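Local coordinates for hdh assembly factor Kustc1130 (Kuenenia stuttgartiensis, PDB 6HIF), which probably helps to assemble hydrazine dehydrogenase, the heme c enzyme with which anammox bacteria oxidise hydrazine to dinitrogen, at residues Lys32-Ala37 against Gly94-Val99; Thr42-Ala47 against Val77-Gly82; Ile49-Glu54 against Phe66-Gly71; Gln83-Glu88 against Leu101-Lys106. All coordinates share one frame; numbering follows the deposited sequence.

Interaction 1: Lys32-Ala37 against Gly94-Val99; sequences KLWVTA and GNILFV
Trp34 O receives the backbone N-H of Val99 at 2.7 Å, one of the two shortest bonds in a ladder that zips 32-37 to 94-99 as parallel β-strands. The ladder is the usual parallel one, in which Trp34 gives its own N-H to Leu97 O and takes one from Val99, so both its N-H and its C=O are used on the same neighbouring strand. Leu97 O has a second visitor, the CA-H of Leu33, with CA 3.4 Å from that oxygen. The principal side-chain contact is a stack. Trp34 and Phe98 are directly paired across the ladder and lean the same way, because each CG stands beside its backbone N and anti to the carbonyl carbon (chi1 -58° and -69°). The phenyl thus lies flat over the five-membered half of the indole, planes 12° apart and centroids 3.7 Å apart, with Phe98 CE2 set above Trp34 CD2. On the reverse face of the sheet, Leu33 CD1 reaches Val99 CG2 at 3.8 Å and Leu97 CD2 at 4.0 Å. Trp34 also packs on Val65, and a bound heme c lies about 4 Å from its side chain. A serine in its place would probably leave the Phe98 ring without its stacking partner and open a gap beside Val65 and the heme. Lys32 NZ forms a salt bridge with an acidic side chain of another protein's chain, which also hydrogen-bonds the backbone of Ile96. Strand 63-68 runs antiparallel along the other flank of 31-39, while Leu33 and Val35 face strands 48-51 and 71-79 across the sandwich.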
loop_
_atom_site.group_PDB
_atom_site.type_symbol
_atom_site.label_atom_id
_atom_site.label_comp_id
_atom_site.label_asym_id
_atom_site.label_seq_id
_atom_site.Cartn_x
_atom_site.Cartn_y
_atom_site.Cartn_z
ATOM N N LYS Y 32 69.006 0.006 13.728
ATOM C CA LYS Y 32 68.925 1.042 14.745
ATOM C C LYS Y 32 69.913 0.711 15.857
ATOM O O LYS Y 32 69.851 -0.365 16.446
ATOM C CB LYS Y 32 67.492 1.188 15.268
ATOM C CG LYS Y 32 67.004 2.622 15.437
ATOM C CD LYS Y 32 65.574 2.733 15.944
ATOM C CE LYS Y 32 65.109 4.164 16.151
ATOM N NZ LYS Y 32 64.059 4.269 17.195
ATOM N N LEU Y 33 70.840 1.643 16.114
ATOM C CA LEU Y 33 71.878 1.456 17.114
ATOM C C LEU Y 33 71.746 2.526 18.193
ATOM O O LEU Y 33 71.811 3.718 17.904
ATOM C CB LEU Y 33 73.251 1.527 16.439
ATOM C CG LEU Y 33 74.458 1.414 17.369
ATOM C CD1 LEU Y 33 74.659 -0.020 17.835
ATOM C CD2 LEU Y 33 75.715 1.917 16.678
ATOM N N TRP Y 34 71.554 2.068 19.434
ATOM C CA TRP Y 34 71.568 2.922 20.610
ATOM C C TRP Y 34 72.950 2.836 21.247
ATOM O O TRP Y 34 73.456 1.735 21.466
ATOM C CB TRP Y 34 70.503 2.460 21.610
ATOM C CG TRP Y 34 69.095 2.417 21.098
ATOM C CD1 TRP Y 34 68.603 1.646 20.083
ATOM C CD2 TRP Y 34 67.975 3.149 21.626
ATOM N NE1 TRP Y 34 67.260 1.865 19.928
ATOM C CE2 TRP Y 34 66.845 2.778 20.863
ATOM C CE3 TRP Y 34 67.816 4.078 22.663
ATOM C CZ2 TRP Y 34 65.580 3.314 21.106
ATOM C CZ3 TRP Y 34 66.566 4.605 22.902
ATOM C CH2 TRP Y 34 65.464 4.225 22.133
ATOM N N VAL Y 35 73.553 3.995 21.537
ATOM C CA VAL Y 35 74.834 4.022 22.232
ATOM C C VAL Y 35 74.699 4.869 23.497
ATOM O O VAL Y 35 74.375 6.053 23.426
ATOM C CB VAL Y 35 75.994 4.501 21.335
ATOM C CG1 VAL Y 35 77.326 4.462 22.069
ATOM C CG2 VAL Y 35 76.087 3.702 20.047
ATOM N N THR Y 36 74.950 4.237 24.649
ATOM C CA THR Y 36 74.854 4.900 25.939
ATOM C C THR Y 36 76.255 5.069 26.522
ATOM O O THR Y 36 77.022 4.109 26.611
ATOM C CB THR Y 36 73.923 4.138 26.891
ATOM O OG1 THR Y 36 72.658 3.963 26.252
ATOM C CG2 THR Y 36 73.727 4.840 28.217
ATOM N N ALA Y 37 76.568 6.311 26.909
ATOM C CA ALA Y 37 77.850 6.649 27.502
ATOM C C ALA Y 37 77.692 6.765 29.015
ATOM O O ALA Y 37 76.961 7.624 29.507
ATOM C CB ALA Y 37 78.372 7.932 26.898
ATOM N N GLY Y 94 67.774 -4.402 9.389
ATOM C CA GLY Y 94 66.699 -4.314 10.367
ATOM C C GLY Y 94 67.108 -4.795 11.757
ATOM O O GLY Y 94 66.276 -5.305 12.500
ATOM N N ASN Y 95 68.391 -4.625 12.098
ATOM C CA ASN Y 95 68.902 -4.988 13.411
ATOM C C ASN Y 95 68.602 -3.863 14.397
ATOM O O ASN Y 95 68.607 -2.692 14.027
ATOM C CB ASN Y 95 70.407 -5.271 13.380
ATOM C CG ASN Y 95 70.761 -6.655 12.877
ATOM O OD1 ASN Y 95 69.929 -7.346 12.295
ATOM N ND2 ASN Y 95 71.998 -7.069 13.095
ATOM N N ILE Y 96 68.328 -4.240 15.651
ATOM C CA ILE Y 96 68.247 -3.285 16.744
ATOM C C ILE Y 96 69.224 -3.736 17.825
ATOM O O ILE Y 96 69.139 -4.862 18.312
ATOM C CB ILE Y 96 66.806 -3.133 17.272
ATOM C CG1 ILE Y 96 65.863 -2.597 16.191
ATOM C CG2 ILE Y 96 66.781 -2.248 18.509
ATOM C CD1 ILE Y 96 64.402 -2.866 16.450
ATOM N N LEU Y 97 70.174 -2.855 18.159
ATOM C CA LEU Y 97 71.194 -3.167 19.146
ATOM C C LEU Y 97 71.394 -1.965 20.062
ATOM O O LEU Y 97 71.534 -0.835 19.593
ATOM C CB LEU Y 97 72.497 -3.547 18.434
ATOM C CG LEU Y 97 73.647 -3.988 19.339
ATOM C CD1 LEU Y 97 73.392 -5.377 19.896
ATOM C CD2 LEU Y 97 74.968 -3.955 18.585
ATOM N N PHE Y 98 71.387 -2.238 21.370
ATOM C CA PHE Y 98 71.773 -1.268 22.380
ATOM C C PHE Y 98 73.208 -1.568 22.798
ATOM O O PHE Y 98 73.541 -2.708 23.119
ATOM C CB PHE Y 98 70.829 -1.329 23.582
ATOM C CG PHE Y 98 69.421 -0.843 23.341
ATOM C CD1 PHE Y 98 68.580 -1.497 22.449
ATOM C CD2 PHE Y 98 68.924 0.253 24.030
ATOM C CE1 PHE Y 98 67.283 -1.051 22.236
ATOM C CE2 PHE Y 98 67.626 0.694 23.820
ATOM C CZ PHE Y 98 66.807 0.044 22.922
ATOM N N VAL Y 99 74.053 -0.534 22.759
ATOM C CA VAL Y 99 75.441 -0.652 23.171
ATOM C C VAL Y 99 75.660 0.261 24.374
ATOM O O VAL Y 99 75.261 1.429 24.365
ATOM C CB VAL Y 99 76.411 -0.347 22.012
ATOM C CG1 VAL Y 99 77.844 -0.162 22.490
ATOM C CG2 VAL Y 99 76.350 -1.415 20.932
#

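Interaction 2: Thr42-Ala47 against Val77-Gly82; sequences TPIVGA and VHEHGG. With SO4 (sulfate ion), chain B.
Ile44 and Glu79 meet at about a right angle, the branch methyl CG2 of the isoleucine pressing on the aliphatic shaft of the glutamate with Glu79 CG 4.1 Å away. Ile44 can offer that methyl because CG2 stands anti to the backbone N and CG1 beside it (chi1 -51°). Glu79 answers with a bend at its second torsion (chi2 -90°), which presents carbon to the isoleucine and carries the carboxylate elsewhere: OE2 bonds to His109 and receives a weak bond from Gly81 N at 3.0 Å. The acid is therefore polar at its tip and apolar along its stem. Next to it, Ala47 CB faces Glu79 CB at 4.0 Å and fits against the strand backbone, 3.6 Å from His78 O, while Val77 CG1 lies 4.3 Å from the same methyl. His78 leaves the strand on the other side, away from 42-47, and its NE2 makes a weak bond to O2 of a sulfate ion at 3.2 Å, an anion probably left from crystallisation. The contact is thus one of small apolar groups against one face of a strand end, beyond which a type I β turn, with Gly82 N bonded to Glu79 O at 2.9 Å, closes a hairpin. Thr58 OG1 is hydrogen-bonded to Ile44 O. This turn joins strand 71-79 to strand 83-91, and the 44-47 loop covers its start on the way from strand 42-43 to strand 48-51; beneath both, Val77 packs on Val35 and Ala37 of strand 31-39 and on Ile49.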
loop_
_atom_site.group_PDB
_atom_site.type_symbol
_atom_site.label_atom_id
_atom_site.label_comp_id
_atom_site.label_asym_id
_atom_site.label_seq_id
_atom_site.Cartn_x
_atom_site.Cartn_y
_atom_site.Cartn_z
ATOM N N THR Y 42 76.640 6.538 36.014
ATOM C CA THR Y 42 75.975 7.798 35.717
ATOM C C THR Y 42 76.154 8.141 34.240
ATOM O O THR Y 42 77.220 7.895 33.678
ATOM C CB THR Y 42 76.422 8.925 36.661
ATOM O OG1 THR Y 42 77.843 8.887 36.764
ATOM C CG2 THR Y 42 75.812 8.816 38.043
ATOM N N PRO Y 43 75.116 8.697 33.567
ATOM C CA PRO Y 43 75.230 9.100 32.163
ATOM C C PRO Y 43 76.175 10.283 31.966
ATOM O O PRO Y 43 76.186 11.212 32.769
ATOM C CB PRO Y 43 73.797 9.505 31.782
ATOM C CG PRO Y 43 73.136 9.863 33.090
ATOM C CD PRO Y 43 73.773 8.949 34.114
ATOM N N ILE Y 44 76.969 10.229 30.887
ATOM C CA ILE Y 44 77.884 11.307 30.542
ATOM C C ILE Y 44 77.151 12.296 29.640
ATOM O O ILE Y 44 76.660 11.919 28.577
ATOM C CB ILE Y 44 79.170 10.770 29.880
ATOM C CG1 ILE Y 44 79.817 9.646 30.694
ATOM C CG2 ILE Y 44 80.148 11.906 29.625
ATOM C CD1 ILE Y 44 80.972 8.966 30.001
ATOM N N VAL Y 45 77.093 13.558 30.083
ATOM C CA VAL Y 45 76.430 14.621 29.346
ATOM C C VAL Y 45 77.474 15.391 28.541
ATOM O O VAL Y 45 78.496 15.815 29.084
ATOM C CB VAL Y 45 75.648 15.559 30.287
ATOM C CG1 VAL Y 45 74.967 16.692 29.530
ATOM C CG2 VAL Y 45 74.645 14.797 31.146
ATOM N N GLY Y 46 77.202 15.557 27.241
ATOM C CA GLY Y 46 78.042 16.360 26.366
ATOM C C GLY Y 46 79.199 15.563 25.766
ATOM O O GLY Y 46 80.132 16.147 25.219
ATOM N N ALA Y 47 79.129 14.232 25.879
ATOM C CA ALA Y 47 80.069 13.354 25.199
ATOM C C ALA Y 47 79.686 13.247 23.726
ATOM O O ALA Y 47 78.504 13.298 23.385
ATOM C CB ALA Y 47 80.088 11.995 25.855
ATOM N N VAL Y 77 83.401 6.799 21.608
ATOM C CA VAL Y 77 82.842 7.762 22.540
ATOM C C VAL Y 77 83.987 8.583 23.128
ATOM O O VAL Y 77 84.883 8.035 23.766
ATOM C CB VAL Y 77 82.005 7.068 23.635
ATOM C CG1 VAL Y 77 81.376 8.070 24.592
ATOM C CG2 VAL Y 77 80.936 6.162 23.043
ATOM N N HIS Y 78 83.943 9.899 22.886
ATOM C CA HIS Y 78 84.939 10.836 23.380
ATOM C C HIS Y 78 84.262 11.858 24.289
ATOM O O HIS Y 78 83.140 12.283 24.016
ATOM C CB HIS Y 78 85.656 11.513 22.201
ATOM C CG HIS Y 78 86.742 10.694 21.584
ATOM N ND1 HIS Y 78 87.997 11.208 21.324
ATOM C CD2 HIS Y 78 86.774 9.405 21.179
ATOM C CE1 HIS Y 78 88.755 10.273 20.785
ATOM N NE2 HIS Y 78 88.028 9.156 20.686
ATOM N N GLU Y 79 84.957 12.238 25.370
ATOM C CA GLU Y 79 84.473 13.242 26.309
ATOM C C GLU Y 79 85.635 14.136 26.744
ATOM O O GLU Y 79 86.773 13.676 26.828
ATOM C CB GLU Y 79 83.670 12.580 27.435
ATOM C CG GLU Y 79 83.925 13.139 28.823
ATOM C CD GLU Y 79 85.050 12.441 29.564
ATOM O OE1 GLU Y 79 85.360 11.288 29.216
ATOM O OE2 GLU Y 79 85.615 13.049 30.486
ATOM N N HIS Y 80 85.313 15.406 27.036
ATOM C CA HIS Y 80 86.263 16.507 27.151
ATOM C C HIS Y 80 87.309 16.280 28.244
ATOM O O HIS Y 80 88.286 17.022 28.322
ATOM C CB HIS Y 80 85.525 17.847 27.305
ATOM C CG HIS Y 80 85.311 18.571 26.013
ATOM N ND1 HIS Y 80 86.286 19.375 25.439
ATOM C CD2 HIS Y 80 84.247 18.618 25.180
ATOM C CE1 HIS Y 80 85.830 19.881 24.310
ATOM N NE2 HIS Y 80 84.580 19.433 24.129
ATOM N N GLY Y 81 87.107 15.252 29.076
ATOM C CA GLY Y 81 88.063 14.902 30.115
ATOM C C GLY Y 81 89.318 14.244 29.546
ATOM O O GLY Y 81 90.398 14.359 30.121
ATOM N N GLY Y 82 89.158 13.550 28.414
ATOM C CA GLY Y 82 90.262 12.891 27.738
ATOM C C GLY Y 82 90.116 11.371 27.740
ATOM O O GLY Y 82 91.074 10.654 27.458
HETATM S S SO4 B . 88.244 8.412 17.010
HETATM O O1 SO4 B . 86.938 9.088 16.838
HETATM O O2 SO4 B . 88.147 7.380 18.064
HETATM O O3 SO4 B . 88.632 7.767 15.736
HETATM O O4 SO4 B . 89.265 9.410 17.405
#

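Interaction 3: Ile49-Glu54 against Phe66-Gly71; sequences IKVGDE and FELRPG
Phe66 reaches across the β-sandwich to Ile49 and Val51, and its course can be followed outward atom by atom. From CB the ring leaves with CG beside the backbone N (chi1 -59°), a turn that aims it at strand 48-51. At the first corner of the ring, Phe66 CD1 comes to 4.0 Å from Glu54 CB. Across the ring, CD2 and CE2 lie below Val51, whose CG2 sits over the face, 3.9 Å from the Phe66 ring centroid and 22° off its normal, in a CH-pi contact. Phe66 CE2 also meets Ile49 CG2 at 3.8 Å, and CZ, the outermost atom, ends against that same methyl. The other branch of Val51 serves a second partner: CG1 touches Leu68 CD1 at 3.6 Å, so one valine bridges two residues on the same face of the opposing strand. Glu54 slides past Leu68 in the opposite direction, its OE1 4.0 Å from Leu68 CD2. Were Phe66 cut back to an alanine, the methyls of Ile49 and Val51 would probably face a gap between the sheets. Gly52, in the type II' turn from Val51 to Glu54, brings the chain round into strand 54-57, which the Cys56-Cys64 disulfide ties to strand 63-68. Strands 48-51 and 63-68 run nearly parallel, about 10° apart, as members of the two facing sheets, and Leu33, Val35 and Ile75 complete the packing around them.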
loop_
_atom_site.group_PDB
_atom_site.type_symbol
_atom_site.label_atom_id
_atom_site.label_comp_id
_atom_site.label_asym_id
_atom_site.label_seq_id
_atom_site.Cartn_x
_atom_site.Cartn_y
_atom_site.Cartn_z
ATOM N N ILE Y 49 79.649 10.961 20.342
ATOM C CA ILE Y 49 79.676 9.593 19.859
ATOM C C ILE Y 49 79.792 9.615 18.336
ATOM O O ILE Y 49 78.981 10.238 17.652
ATOM C CB ILE Y 49 78.432 8.813 20.338
ATOM C CG1 ILE Y 49 78.258 8.894 21.858
ATOM C CG2 ILE Y 49 78.478 7.370 19.849
ATOM C CD1 ILE Y 49 76.978 8.282 22.371
ATOM N N LYS Y 50 80.824 8.932 17.829
ATOM C CA LYS Y 50 81.040 8.762 16.401
ATOM C C LYS Y 50 80.719 7.319 16.015
ATOM O O LYS Y 50 81.329 6.382 16.528
ATOM C CB LYS Y 50 82.494 9.084 16.041
ATOM C CG LYS Y 50 82.759 10.475 15.483
ATOM C CD LYS Y 50 84.216 10.689 15.125
ATOM C CE LYS Y 50 84.408 11.633 13.958
ATOM N NZ LYS Y 50 85.837 11.959 13.738
ATOM N N VAL Y 51 79.741 7.157 15.119
ATOM C CA VAL Y 51 79.463 5.869 14.503
ATOM C C VAL Y 51 79.455 6.062 12.988
ATOM O O VAL Y 51 78.597 6.765 12.456
ATOM C CB VAL Y 51 78.139 5.252 14.999
ATOM C CG1 VAL Y 51 77.906 3.882 14.380
ATOM C CG2 VAL Y 51 78.077 5.162 16.516
ATOM N N GLY Y 52 80.418 5.426 12.310
ATOM C CA GLY Y 52 80.643 5.669 10.895
ATOM C C GLY Y 52 80.918 7.148 10.631
ATOM O O GLY Y 52 81.828 7.724 11.222
ATOM N N ASP Y 53 80.097 7.753 9.765
ATOM C CA ASP Y 53 80.240 9.154 9.401
ATOM C C ASP Y 53 79.386 10.029 10.316
ATOM O O ASP Y 53 79.514 11.253 10.301
ATOM C CB ASP Y 53 79.891 9.391 7.927
ATOM C CG ASP Y 53 80.936 8.871 6.953
ATOM O OD1 ASP Y 53 82.118 8.769 7.348
ATOM O OD2 ASP Y 53 80.557 8.573 5.804
ATOM N N GLU Y 54 78.520 9.391 11.110
ATOM C CA GLU Y 54 77.553 10.115 11.918
ATOM C C GLU Y 54 78.162 10.520 13.258
ATOM O O GLU Y 54 78.983 9.803 13.828
ATOM C CB GLU Y 54 76.264 9.306 12.065
ATOM C CG GLU Y 54 75.141 9.824 11.188
ATOM C CD GLU Y 54 74.435 8.749 10.385
ATOM O OE1 GLU Y 54 75.039 8.253 9.414
ATOM O OE2 GLU Y 54 73.288 8.404 10.737
ATOM N N PHE Y 66 71.213 5.983 16.485
ATOM C CA PHE Y 66 71.658 6.094 15.107
ATOM C C PHE Y 66 70.854 5.146 14.224
ATOM O O PHE Y 66 70.648 3.985 14.582
ATOM C CB PHE Y 66 73.146 5.759 15.002
ATOM C CG PHE Y 66 74.041 6.633 15.839
ATOM C CD1 PHE Y 66 74.498 7.850 15.356
ATOM C CD2 PHE Y 66 74.424 6.241 17.112
ATOM C CE1 PHE Y 66 75.318 8.657 16.129
ATOM C CE2 PHE Y 66 75.244 7.049 17.886
ATOM C CZ PHE Y 66 75.690 8.254 17.393
ATOM N N GLU Y 67 70.409 5.662 13.072
ATOM C CA GLU Y 67 69.783 4.853 12.039
ATOM C C GLU Y 67 70.793 4.652 10.910
ATOM O O GLU Y 67 71.173 5.612 10.246
ATOM C CB GLU Y 67 68.498 5.526 11.554
ATOM C CG GLU Y 67 67.522 4.568 10.899
ATOM C CD GLU Y 67 66.409 5.241 10.109
ATOM O OE1 GLU Y 67 66.719 6.019 9.181
ATOM O OE2 GLU Y 67 65.230 4.984 10.424
ATOM N N LEU Y 68 71.233 3.401 10.720
ATOM C CA LEU Y 68 72.358 3.100 9.847
ATOM C C LEU Y 68 71.974 2.028 8.831
ATOM O O LEU Y 68 71.181 1.139 9.133
ATOM C CB LEU Y 68 73.526 2.604 10.704
ATOM C CG LEU Y 68 74.001 3.542 11.809
ATOM C CD1 LEU Y 68 74.794 2.767 12.851
ATOM C CD2 LEU Y 68 74.829 4.689 11.246
ATOM N N ARG Y 69 72.575 2.117 7.635
ATOM C CA ARG Y 69 72.474 1.079 6.621
ATOM C C ARG Y 69 73.312 -0.121 7.056
ATOM O O ARG Y 69 74.282 0.042 7.792
ATOM C CB ARG Y 69 72.949 1.608 5.263
ATOM C CG ARG Y 69 71.977 2.569 4.591
ATOM C CD ARG Y 69 72.373 2.929 3.168
ATOM N NE ARG Y 69 73.695 3.539 3.070
ATOM C CZ ARG Y 69 73.948 4.842 3.181
ATOM N NH1 ARG Y 69 72.960 5.699 3.384
ATOM N NH2 ARG Y 69 75.190 5.284 3.091
ATOM N N PRO Y 70 72.968 -1.361 6.634
ATOM C CA PRO Y 70 73.761 -2.542 6.982
ATOM C C PRO Y 70 75.247 -2.350 6.694
ATOM O O PRO Y 70 75.613 -1.696 5.721
ATOM C CB PRO Y 70 73.190 -3.625 6.055
ATOM C CG PRO Y 70 71.750 -3.211 5.845
ATOM C CD PRO Y 70 71.786 -1.697 5.821
ATOM N N GLY Y 71 76.091 -2.921 7.562
ATOM C CA GLY Y 71 77.535 -2.857 7.406
ATOM C C GLY Y 71 78.257 -2.883 8.750
ATOM O O GLY Y 71 77.618 -2.901 9.798
#

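Interaction 4: Gln83-Glu88 against Leu101-Lys106; sequences QSAHKE and LDLGAK. With SO4 (sulfate ion), chain C; SO4 (sulfate ion), chain B.
One margin of the β-sandwich is closed where Ala85 of strand 83-91, an edge strand of the antiparallel sheet within this chain, meets Leu101 at the end of strand 96-102 in the other sheet and Leu103 just beyond it. The two segments run in nearly opposite directions. The Ala85 methyl lies against both leucines, CB 4.1 Å from Leu101 CB and 3.8 Å from Leu103 CD1. Leu103 CD2 then reaches on to Gln83 O at 3.6 Å. Gln83 bends at its second torsion (chi2 -72°), which brings its amide obliquely across Lys106, with NE2 beside CB and CD of the lysine stem. Lys87 lends only its CB to Leu101 CD2; its ammonium makes a salt bridge with an acidic side chain of the chain of another protein. Beyond strand 96-102, an Asx turn starts the bend: Asp102 OD2 accepts Gly104 N at 3.2 Å, from well above the carboxylate plane. On the opposite side of strand 83-91, His86 binds two sulfate ions, probably from the crystallisation liquor. Its backbone N meets O2 of the chain C ion at 2.8 Å, its ND1 shares two further oxygens of that ion, and its NE2 reaches O2 of the chain B ion at 3.0 Å. With both ring nitrogens donating, His86 is probably cationic in this crystal; towards the other segment, Ala85 and the stems of Gln83 and Lys87 offer carbon.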
loop_
_atom_site.group_PDB
_atom_site.type_symbol
_atom_site.label_atom_id
_atom_site.label_comp_id
_atom_site.label_asym_id
_atom_site.label_seq_id
_atom_site.Cartn_x
_atom_site.Cartn_y
_atom_site.Cartn_z
ATOM N N GLN Y 83 88.905 10.895 28.058
ATOM C CA GLN Y 83 88.615 9.472 28.136
ATOM C C GLN Y 83 87.874 9.039 26.874
ATOM O O GLN Y 83 87.065 9.794 26.336
ATOM C CB GLN Y 83 87.802 9.164 29.394
ATOM C CG GLN Y 83 88.594 9.313 30.686
ATOM C CD GLN Y 83 89.608 8.208 30.872
ATOM O OE1 GLN Y 83 89.427 7.083 30.413
ATOM N NE2 GLN Y 83 90.692 8.523 31.557
ATOM N N SER Y 84 88.164 7.816 26.419
ATOM C CA SER Y 84 87.592 7.296 25.187
ATOM C C SER Y 84 87.211 5.827 25.347
ATOM O O SER Y 84 87.843 5.092 26.105
ATOM C CB SER Y 84 88.519 7.511 24.013
ATOM O OG SER Y 84 89.754 6.835 24.199
ATOM N N ALA Y 85 86.161 5.423 24.626
ATOM C CA ALA Y 85 85.746 4.032 24.547
ATOM C C ALA Y 85 85.461 3.681 23.090
ATOM O O ALA Y 85 84.893 4.491 22.357
ATOM C CB ALA Y 85 84.538 3.801 25.422
ATOM N N HIS Y 86 85.865 2.468 22.686
ATOM C CA HIS Y 86 85.744 2.017 21.308
ATOM C C HIS Y 86 85.084 0.642 21.255
ATOM O O HIS Y 86 85.332 -0.204 22.110
ATOM C CB HIS Y 86 87.117 1.998 20.619
ATOM C CG HIS Y 86 87.801 3.323 20.605
ATOM N ND1 HIS Y 86 88.742 3.679 21.551
ATOM C CD2 HIS Y 86 87.684 4.380 19.773
ATOM C CE1 HIS Y 86 89.178 4.897 21.302
ATOM N NE2 HIS Y 86 88.542 5.349 20.216
ATOM N N LYS Y 87 84.243 0.438 20.234
ATOM C CA LYS Y 87 83.644 -0.858 19.956
ATOM C C LYS Y 87 83.286 -0.949 18.473
ATOM O O LYS Y 87 82.709 -0.022 17.906
ATOM C CB LYS Y 87 82.415 -1.108 20.836
ATOM C CG LYS Y 87 82.089 -2.577 21.065
ATOM C CD LYS Y 87 80.676 -2.825 21.527
ATOM C CE LYS Y 87 80.375 -4.300 21.685
ATOM N NZ LYS Y 87 78.916 -4.551 21.770
ATOM N N GLU Y 88 83.640 -2.084 17.857
ATOM C CA GLU Y 88 83.317 -2.346 16.465
ATOM C C GLU Y 88 82.093 -3.254 16.409
ATOM O O GLU Y 88 82.012 -4.239 17.141
ATOM C CB GLU Y 88 84.513 -2.975 15.750
ATOM C CG GLU Y 88 84.455 -2.835 14.240
ATOM C CD GLU Y 88 85.569 -3.564 13.512
ATOM O OE1 GLU Y 88 86.752 -3.332 13.852
ATOM O OE2 GLU Y 88 85.251 -4.374 12.614
ATOM N N LEU Y 101 78.644 1.618 26.853
ATOM C CA LEU Y 101 80.080 1.762 27.029
ATOM C C LEU Y 101 80.356 2.612 28.267
ATOM O O LEU Y 101 79.863 3.736 28.372
ATOM C CB LEU Y 101 80.686 2.396 25.770
ATOM C CG LEU Y 101 80.617 1.548 24.501
ATOM C CD1 LEU Y 101 80.862 2.405 23.270
ATOM C CD2 LEU Y 101 81.596 0.382 24.549
ATOM N N ASP Y 102 81.139 2.050 29.198
ATOM C CA ASP Y 102 81.541 2.758 30.402
ATOM C C ASP Y 102 82.960 3.290 30.229
ATOM O O ASP Y 102 83.855 2.552 29.824
ATOM C CB ASP Y 102 81.440 1.874 31.645
ATOM C CG ASP Y 102 81.540 2.667 32.936
ATOM O OD1 ASP Y 102 80.561 3.365 33.266
ATOM O OD2 ASP Y 102 82.601 2.593 33.595
ATOM N N LEU Y 103 83.151 4.573 30.560
ATOM C CA LEU Y 103 84.412 5.255 30.314
ATOM C C LEU Y 103 85.192 5.408 31.616
ATOM O O LEU Y 103 86.221 6.077 31.647
ATOM C CB LEU Y 103 84.134 6.618 29.672
ATOM C CG LEU Y 103 83.971 6.613 28.153
ATOM C CD1 LEU Y 103 82.595 6.096 27.750
ATOM C CD2 LEU Y 103 84.199 8.007 27.585
ATOM N N GLY Y 104 84.691 4.779 32.685
ATOM C CA GLY Y 104 85.383 4.759 33.963
ATOM C C GLY Y 104 85.071 5.989 34.810
ATOM O O GLY Y 104 84.310 6.863 34.392
ATOM N N ALA Y 105 85.691 6.040 35.997
ATOM C CA ALA Y 105 85.407 7.047 37.008
ATOM C C ALA Y 105 86.020 8.394 36.632
ATOM O O ALA Y 105 85.577 9.432 37.121
ATOM C CB ALA Y 105 85.899 6.572 38.352
ATOM N N LYS Y 106 87.028 8.364 35.751
ATOM C CA LYS Y 106 87.734 9.566 35.330
ATOM C C LYS Y 106 86.849 10.398 34.405
ATOM O O LYS Y 106 87.146 11.563 34.153
ATOM C CB LYS Y 106 89.060 9.209 34.649
ATOM C CG LYS Y 106 90.151 8.655 35.559
ATOM C CD LYS Y 106 91.281 7.997 34.787
ATOM C CE LYS Y 106 92.309 7.305 35.658
ATOM N NZ LYS Y 106 93.197 8.278 36.334
HETATM S S SO4 C . 88.794 1.238 24.209
HETATM O O1 SO4 C . 89.632 0.491 25.175
HETATM O O2 SO4 C . 87.381 0.817 24.341
HETATM O O3 SO4 C . 88.892 2.691 24.476
HETATM O O4 SO4 C . 89.274 0.943 22.840
HETATM S S SO4 B . 88.244 8.412 17.010
HETATM O O1 SO4 B . 86.938 9.088 16.838
HETATM O O2 SO4 B . 88.147 7.380 18.064
HETATM O O3 SO4 B . 88.632 7.767 15.736
HETATM O O4 SO4 B . 89.265 9.410 17.405
#

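Overall arrangement
From the N terminus, strand 31-39 opens interaction 1, which closes only when strand 96-102 returns beside it; that long loop contains both interactions 2 and 3. Interaction 2 opens at 42-47 and closes at 77-82, and within its span interaction 3 joins 49-54 to 66-71. Interaction 4 begins at 83-88, after interaction 2 has closed, and ends at 101-106, past the end of interaction 1, so these two cross. Interaction 1 pairs two strands within one sheet, interactions 3 and 4 clasp it to the antiparallel sheet at separate places, and interaction 2 seats a loop on a strand end. The resulting two-sheet sandwich is consistent with a carboxypeptidase regulatory-domain-like (transthyretin-like) fold.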